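Local atomic coordinates of ferulic acid esterase, AmCE1/Fae1A (Anaeromyces mucronatus, PDB entry 5CXX), a protein that probably hydrolyses feruloyl esters to release ferulic acid, as a carbohydrate esterase family 1 enzyme with the alpha/beta-hydrolase fold. Residues Leu65-Tyr68 with Glu69-Leu73; Phe155-Gly158 with Ala159-Ser162; His253-Asn256 with Ala257-Ala260. All blocks are in the same frame, centred on the assembly; numbering follows the deposited sequence.

Contact 1: Leu65-Tyr68 with Glu69-Leu73; sequences LMSY and EDSML. With FER (3-(4-hydroxy-3-methoxyphenyl)-2-propenoic acid), chain D.
Y68 and S71 are joined by two hydrogen bonds running in opposite senses. The amide N of Y68 donates to S71 OG over 3.0 Å, and an N-H...O angle of 169° makes this bond nearly straight. S71 N answers by donating to Y68 O at 2.9 Å from above the carbonyl plane, the bond that closes a type I beta turn from Y68 to S71. The S71 side chain thus fixes the chain entering the turn while its amide fixes the turn itself.

Packing is carried by the same hydroxyl and by the tyrosine ring. S67 CB lies 3.2 Å from S71 OG. With its CG between the backbone N and the carbonyl carbon (chi1 64°), Y68 brings CE2 to 3.6 Å from D70 CB, ring and carboxylate planes steeply inclined. E69 OE1 meets the ring edge in plane, 3.7 Å from Y68 CD2.

One water links the polar ends, 2.6 Å from Y68 OH and donating to D70 OD2. D70 is held further by N43 and, together with E69, by a salt bridge to K28.

At the other end, L65 N donates to FER O1 at 2.7 Å, nearly straight with an N-H...O angle of 172°, consistent with an oxyanion-hole amide.

The whole lies in the loop between strand 58-62 and helix 77-87. L65 packs on Y118, Y119 and Y122 of helix 116-123, M72 on W255 and I258 of helix 255-266, and E69 and L73 on strand 38-45.

Contact 2: Phe155-Gly158 with Ala159-Ser162; sequences FSMG and ARTS. With FER (3-(4-hydroxy-3-methoxyphenyl)-2-propenoic acid), chain D.
R160 N donates to S156 O over 2.9 Å in the first full turn of helix 157-168, directly after S156, whose phi/psi of 59°/-118° marks a strained turn out of strand 150-155. A side chain at G158 would run close to F155 O, so the bend is tightly packed there.

The M157 and R160 side chains run alongside each other in a common direction. M157 holds CG anti to its amide nitrogen (chi1 -167°) and then bends, which carries CE over one face of the R160 guanidinium, 3.4 Å above the plane and over its centre. The arginine chain is stretched out as far as NE; its NH2 forms a salt bridge with D123 and its NH1 a hydrogen bond to P183 O, so its nitrogens are held while the methyl packs over one face.

T161 doubles the helical bond to M157 O: its N donates at 3.0 Å and its OG1 at 2.9 Å to that oxygen, from opposite faces of the carbonyl plane. S162 appears to treat G158 O likewise, though its side chain has a second conformer.

The ligand meets this helix end through M157 N, which donates to FER O1 at 2.8 Å. M157 SD is 3.7 Å from the methoxy carbon C10 of FER, and R160 NH1 lies 3.5 Å from that carbon.

The sharp strand-to-helix turn with S156 at its apex, inside the beta-alpha-beta unit 150-155, 157-168 and 175-179, fits the GxSxG nucleophile elbow of alpha/beta-hydrolases, S156 being the probable nucleophile.

Contact 3: His253-Asn256 with Ala257-Ala260; sequences HDWN and AISA. With FER (3-(4-hydroxy-3-methoxyphenyl)-2-propenoic acid), chain D.
I258 leans across W255, and its side chain can be followed outward atom by atom. CB lies 3.8 Å from W255 CE3. From there CG1 turns back over the chain, 3.4 Å from D254 O, while CG2 meets the rim of the indole at 3.7 Å from W255 CZ3. The tip, CD1, completes a CH-pi contact over one face: it stands 4.0 Å from the centroid of the W255 six-membered ring and only 17° off the normal.

The backbone beneath is capped by D254. With CG set between its N and carbonyl carbon (chi1 65°), OD1 accepts from A257 N at 3.0 Å, while OD2 takes D252 N. An alanine here would lose both carboxylate bonds, and the A257 amide at the helix start would probably be left without its cap. At the next residue, W255 O receives both N and OG of S259, the hydroxyl in the carbonyl plane at 2.8 Å from W255 O.

H253, in the conformer described, bonds D222 through ND1 and S156 through NE2; NE2 also makes a weak bond to FER O2, at the ring edge 3.4 Å away. An Asp N-cap following the histidine of a probable Ser-His-Asp triad thus starts helix 255-266.

How the contacts relate
The three contacts come in series along the chain and converge on FER from different depths. Contact 2 is buried near the middle of the chain, contact 3 partly buried, and contact 1 a surface turn. Contacts 2 and 3 both lie at helix starts, where serine or threonine hydroxyls reinforce carbonyls; contact 1 instead uses a turn, a water and charged neighbours. Amides from contacts 1 and 2 converge on one ligand oxygen, while S156 and H253, in the conformers described, join contacts 2 and 3 in the probable catalytic centre. Apolar packing binds them too: M72 CE reaches F155 CB and I258 CG2.

Contact 1: Leu65-Tyr68 with Glu69-Leu73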
# COMPACT_ATOMS: atom_id res chain seq x y z
N LEU A 65 -5.35 -0.77 10.29
CA LEU A 65 -5.88 -0.06 11.43
C LEU A 65 -5.14 -0.53 12.69
O LEU A 65 -4.81 -1.71 12.84
CB LEU A 65 -7.40 -0.37 11.60
CG LEU A 65 -8.29 0.68 12.21
CD1 LEU A 65 -8.33 1.92 11.32
CD2 LEU A 65 -9.67 0.05 12.48
N MET A 66 -4.91 0.38 13.60
CA MET A 66 -4.34 0.01 14.92
C MET A 66 -2.90 -0.53 14.85
O MET A 66 -2.39 -1.11 15.80
CB MET A 66 -5.24 -0.98 15.70
CG MET A 66 -6.75 -0.56 15.57
SD MET A 66 -7.63 -1.48 16.71
CE MET A 66 -9.33 -1.20 16.04
N SER A 67 -2.25 -0.31 13.71
CA SER A 67 -0.83 -0.71 13.48
C SER A 67 0.04 0.53 13.39
O SER A 67 -0.48 1.65 13.60
CB SER A 67 -0.72 -1.55 12.20
OG SER A 67 -1.40 -2.76 12.52
N TYR A 68 1.34 0.33 13.06
CA TYR A 68 2.27 1.47 13.00
C TYR A 68 3.40 1.11 12.05
O TYR A 68 3.32 0.08 11.40
CB TYR A 68 2.78 1.86 14.41
CG TYR A 68 3.61 0.78 15.09
CD1 TYR A 68 2.99 -0.38 15.57
CD2 TYR A 68 5.02 0.91 15.23
CE1 TYR A 68 3.75 -1.40 16.16
CE2 TYR A 68 5.79 -0.10 15.84
CZ TYR A 68 5.14 -1.24 16.30
OH TYR A 68 5.84 -2.27 16.91
N GLU A 69 4.42 1.94 12.01
CA GLU A 69 5.37 1.86 10.88
C GLU A 69 6.19 0.57 10.88
O GLU A 69 6.69 0.19 9.83
CB GLU A 69 6.28 3.10 10.85
CG GLU A 69 7.34 3.18 12.01
CD GLU A 69 6.74 3.64 13.36
OE1 GLU A 69 5.55 4.07 13.44
OE2 GLU A 69 7.50 3.57 14.37
N ASP A 70 6.29 -0.15 12.02
CA ASP A 70 7.01 -1.42 11.98
C ASP A 70 6.14 -2.63 11.62
O ASP A 70 6.66 -3.76 11.49
CB ASP A 70 7.73 -1.72 13.33
CG ASP A 70 8.78 -0.72 13.66
OD1 ASP A 70 9.27 0.02 12.80
OD2 ASP A 70 9.21 -0.70 14.87
N SER A 71 4.81 -2.42 11.54
CA SER A 71 3.93 -3.56 11.48
C SER A 71 4.11 -4.41 10.21
O SER A 71 4.01 -5.64 10.31
CB SER A 71 2.46 -3.07 11.58
OG SER A 71 2.30 -2.46 12.86
N MET A 72 4.44 -3.78 9.08
CA MET A 72 4.60 -4.61 7.88
C MET A 72 5.95 -5.36 7.87
O MET A 72 6.18 -6.15 6.96
CB MET A 72 4.43 -3.74 6.61
CG MET A 72 2.99 -3.13 6.51
SD MET A 72 1.62 -4.23 6.86
CE MET A 72 1.70 -5.31 5.47
N LEU A 73 6.76 -5.18 8.93
CA LEU A 73 8.02 -5.95 9.03
C LEU A 73 7.84 -7.17 9.90
O LEU A 73 8.81 -7.94 10.10
CB LEU A 73 9.16 -5.09 9.59
CG LEU A 73 9.55 -3.90 8.69
CD1 LEU A 73 10.44 -2.94 9.50
CD2 LEU A 73 10.25 -4.41 7.36
C4 FER D . -14.22 -1.38 9.50
C5 FER D . -13.70 -2.69 9.73
C6 FER D . -12.36 -2.91 9.61
C3 FER D . -13.34 -0.37 9.08
C2 FER D . -11.99 -0.56 8.98
C1 FER D . -11.49 -1.83 9.22
C10 FER D . -13.09 1.75 8.23
C7 FER D . -10.02 -2.03 9.14
C8 FER D . -9.36 -3.08 9.66
C9 FER D . -7.84 -3.15 9.48
O1 FER D . -7.18 -2.23 8.90
O2 FER D . -7.24 -4.13 9.98
O4 FER D . -15.54 -1.04 9.58
O3 FER D . -13.96 0.82 8.86
O HOH W 1 8.45 -1.93 17.08

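Contact 2: Phe155-Gly158 with Ala159-Ser162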
# COMPACT_ATOMS: atom_id res chain seq x y z
N PHE A 155 -2.27 -2.73 3.36
CA PHE A 155 -3.13 -3.77 3.87
C PHE A 155 -4.30 -3.18 4.64
O PHE A 155 -4.09 -2.29 5.46
CB PHE A 155 -2.31 -4.65 4.82
CG PHE A 155 -3.13 -5.66 5.58
CD1 PHE A 155 -3.81 -6.67 4.91
CD2 PHE A 155 -3.10 -5.65 7.00
CE1 PHE A 155 -4.51 -7.66 5.63
CE2 PHE A 155 -3.82 -6.65 7.73
CZ PHE A 155 -4.51 -7.63 7.04
N SER A 156 -5.50 -3.67 4.33
CA SER A 156 -6.73 -3.41 5.12
C SER A 156 -6.97 -1.91 5.16
O SER A 156 -7.23 -1.33 4.08
CB SER A 156 -6.68 -4.06 6.48
OG SER A 156 -8.00 -4.19 6.94
N MET A 157 -6.97 -1.25 6.32
CA MET A 157 -7.19 0.17 6.25
C MET A 157 -6.15 0.87 5.34
O MET A 157 -6.45 1.88 4.70
CB MET A 157 -7.11 0.81 7.69
CG MET A 157 -7.66 2.25 7.69
SD MET A 157 -9.50 2.23 7.53
CE MET A 157 -9.85 3.99 7.74
N GLY A 158 -4.92 0.36 5.33
CA GLY A 158 -3.85 0.95 4.49
C GLY A 158 -4.13 0.69 3.00
O GLY A 158 -3.69 1.47 2.16
N ALA A 159 -4.87 -0.38 2.72
CA ALA A 159 -5.28 -0.68 1.34
C ALA A 159 -6.46 0.23 0.90
O ALA A 159 -6.52 0.65 -0.26
CB ALA A 159 -5.70 -2.16 1.26
N ARG A 160 -7.41 0.48 1.80
CA ARG A 160 -8.42 1.50 1.55
C ARG A 160 -7.76 2.84 1.26
O ARG A 160 -8.13 3.54 0.29
CB ARG A 160 -9.37 1.57 2.77
CG ARG A 160 -9.89 2.99 2.98
CD ARG A 160 -11.04 3.01 4.05
NE ARG A 160 -11.14 4.37 4.56
CZ ARG A 160 -12.19 4.77 5.29
NH1 ARG A 160 -13.21 3.93 5.55
NH2 ARG A 160 -12.20 6.01 5.78
N THR A 161 -6.74 3.17 2.06
CA THR A 161 -6.12 4.47 1.91
C THR A 161 -5.32 4.51 0.60
O THR A 161 -5.32 5.53 -0.10
CB THR A 161 -5.18 4.75 3.14
OG1 THR A 161 -6.05 4.73 4.31
CG2 THR A 161 -4.49 6.13 3.01
N SER A 162 -4.67 3.40 0.26
CA SER A 162 -3.93 3.34 -1.02
C SER A 162 -4.85 3.51 -2.22
O SER A 162 -4.51 4.21 -3.19
CB SER A 162 -3.19 2.00 -1.16
OG SER A 162 -2.15 1.91 -0.22
C4 FER D . -14.22 -1.38 9.50
C5 FER D . -13.70 -2.69 9.73
C6 FER D . -12.36 -2.91 9.61
C3 FER D . -13.34 -0.37 9.08
C2 FER D . -11.99 -0.56 8.98
C1 FER D . -11.49 -1.83 9.22
C10 FER D . -13.09 1.75 8.23
C7 FER D . -10.02 -2.03 9.14
C8 FER D . -9.36 -3.08 9.66
C9 FER D . -7.84 -3.15 9.48
O1 FER D . -7.18 -2.23 8.90
O2 FER D . -7.24 -4.13 9.98
O4 FER D . -15.54 -1.04 9.58
O3 FER D . -13.96 0.82 8.86

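Contact 3: His253-Asn256 with Ala257-Ala260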
# COMPACT_ATOMS: atom_id res chain seq x y z
N HIS A 253 -7.86 -12.58 7.19
CA HIS A 253 -7.17 -11.28 7.31
C HIS A 253 -5.74 -11.59 7.80
O HIS A 253 -5.43 -11.51 9.00
CB HIS A 253 -7.94 -10.37 8.30
CG HIS A 253 -7.94 -8.90 7.93
ND1 HIS A 253 -8.33 -8.42 6.69
CD2 HIS A 253 -7.59 -7.81 8.66
CE1 HIS A 253 -8.24 -7.11 6.68
NE2 HIS A 253 -7.79 -6.72 7.87
N ASP A 254 -4.88 -12.03 6.88
CA ASP A 254 -3.64 -12.65 7.32
C ASP A 254 -2.50 -12.49 6.31
O ASP A 254 -2.66 -11.88 5.22
CB ASP A 254 -3.89 -14.17 7.63
CG ASP A 254 -4.29 -15.00 6.39
OD1 ASP A 254 -3.86 -14.74 5.26
OD2 ASP A 254 -5.10 -15.98 6.53
N TRP A 255 -1.35 -13.07 6.69
CA TRP A 255 -0.15 -12.84 5.88
C TRP A 255 -0.17 -13.67 4.60
O TRP A 255 0.62 -13.37 3.69
CB TRP A 255 1.09 -13.16 6.72
CG TRP A 255 1.44 -12.02 7.62
CD1 TRP A 255 1.31 -11.95 9.01
CD2 TRP A 255 2.08 -10.79 7.22
NE1 TRP A 255 1.76 -10.75 9.47
CE2 TRP A 255 2.26 -10.02 8.41
CE3 TRP A 255 2.51 -10.27 5.99
CZ2 TRP A 255 2.86 -8.77 8.40
CZ3 TRP A 255 3.11 -8.98 5.99
CH2 TRP A 255 3.28 -8.27 7.20
N ASN A 256 -1.02 -14.71 4.53
CA ASN A 256 -1.20 -15.36 3.22
C ASN A 256 -1.84 -14.40 2.21
O ASN A 256 -1.37 -14.34 1.06
CB ASN A 256 -2.02 -16.67 3.38
CG ASN A 256 -1.20 -17.79 4.07
OD1 ASN A 256 0.03 -17.84 3.92
ND2 ASN A 256 -1.88 -18.69 4.83
N ALA A 257 -2.88 -13.66 2.63
CA ALA A 257 -3.53 -12.71 1.71
C ALA A 257 -2.58 -11.55 1.39
O ALA A 257 -2.49 -11.12 0.23
CB ALA A 257 -4.82 -12.20 2.28
N ILE A 258 -1.84 -11.08 2.40
CA ILE A 258 -0.92 -9.99 2.17
C ILE A 258 0.20 -10.40 1.24
O ILE A 258 0.46 -9.69 0.26
CB ILE A 258 -0.29 -9.49 3.49
CG1 ILE A 258 -1.41 -8.88 4.39
CG2 ILE A 258 0.83 -8.44 3.19
CD1 ILE A 258 -0.95 -8.70 5.83
N SER A 259 0.86 -11.54 1.55
CA SER A 259 2.03 -11.92 0.72
C SER A 259 1.60 -12.21 -0.72
O SER A 259 2.32 -11.85 -1.66
CB SER A 259 2.82 -13.09 1.31
OG SER A 259 1.99 -14.24 1.38
N ALA A 260 0.40 -12.80 -0.90
CA ALA A 260 -0.04 -13.04 -2.29
C ALA A 260 -0.20 -11.71 -3.04
O ALA A 260 0.18 -11.58 -4.23
CB ALA A 260 -1.36 -13.83 -2.33
C4 FER D . -14.22 -1.38 9.50
C5 FER D . -13.70 -2.69 9.73
C6 FER D . -12.36 -2.91 9.61
C3 FER D . -13.34 -0.37 9.08
C2 FER D . -11.99 -0.56 8.98
C1 FER D . -11.49 -1.83 9.22
C10 FER D . -13.09 1.75 8.23
C7 FER D . -10.02 -2.03 9.14
C8 FER D . -9.36 -3.08 9.66
C9 FER D . -7.84 -3.15 9.48
O1 FER D . -7.18 -2.23 8.90
O2 FER D . -7.24 -4.13 9.98
O4 FER D . -15.54 -1.04 9.58
O3 FER D . -13.96 0.82 8.86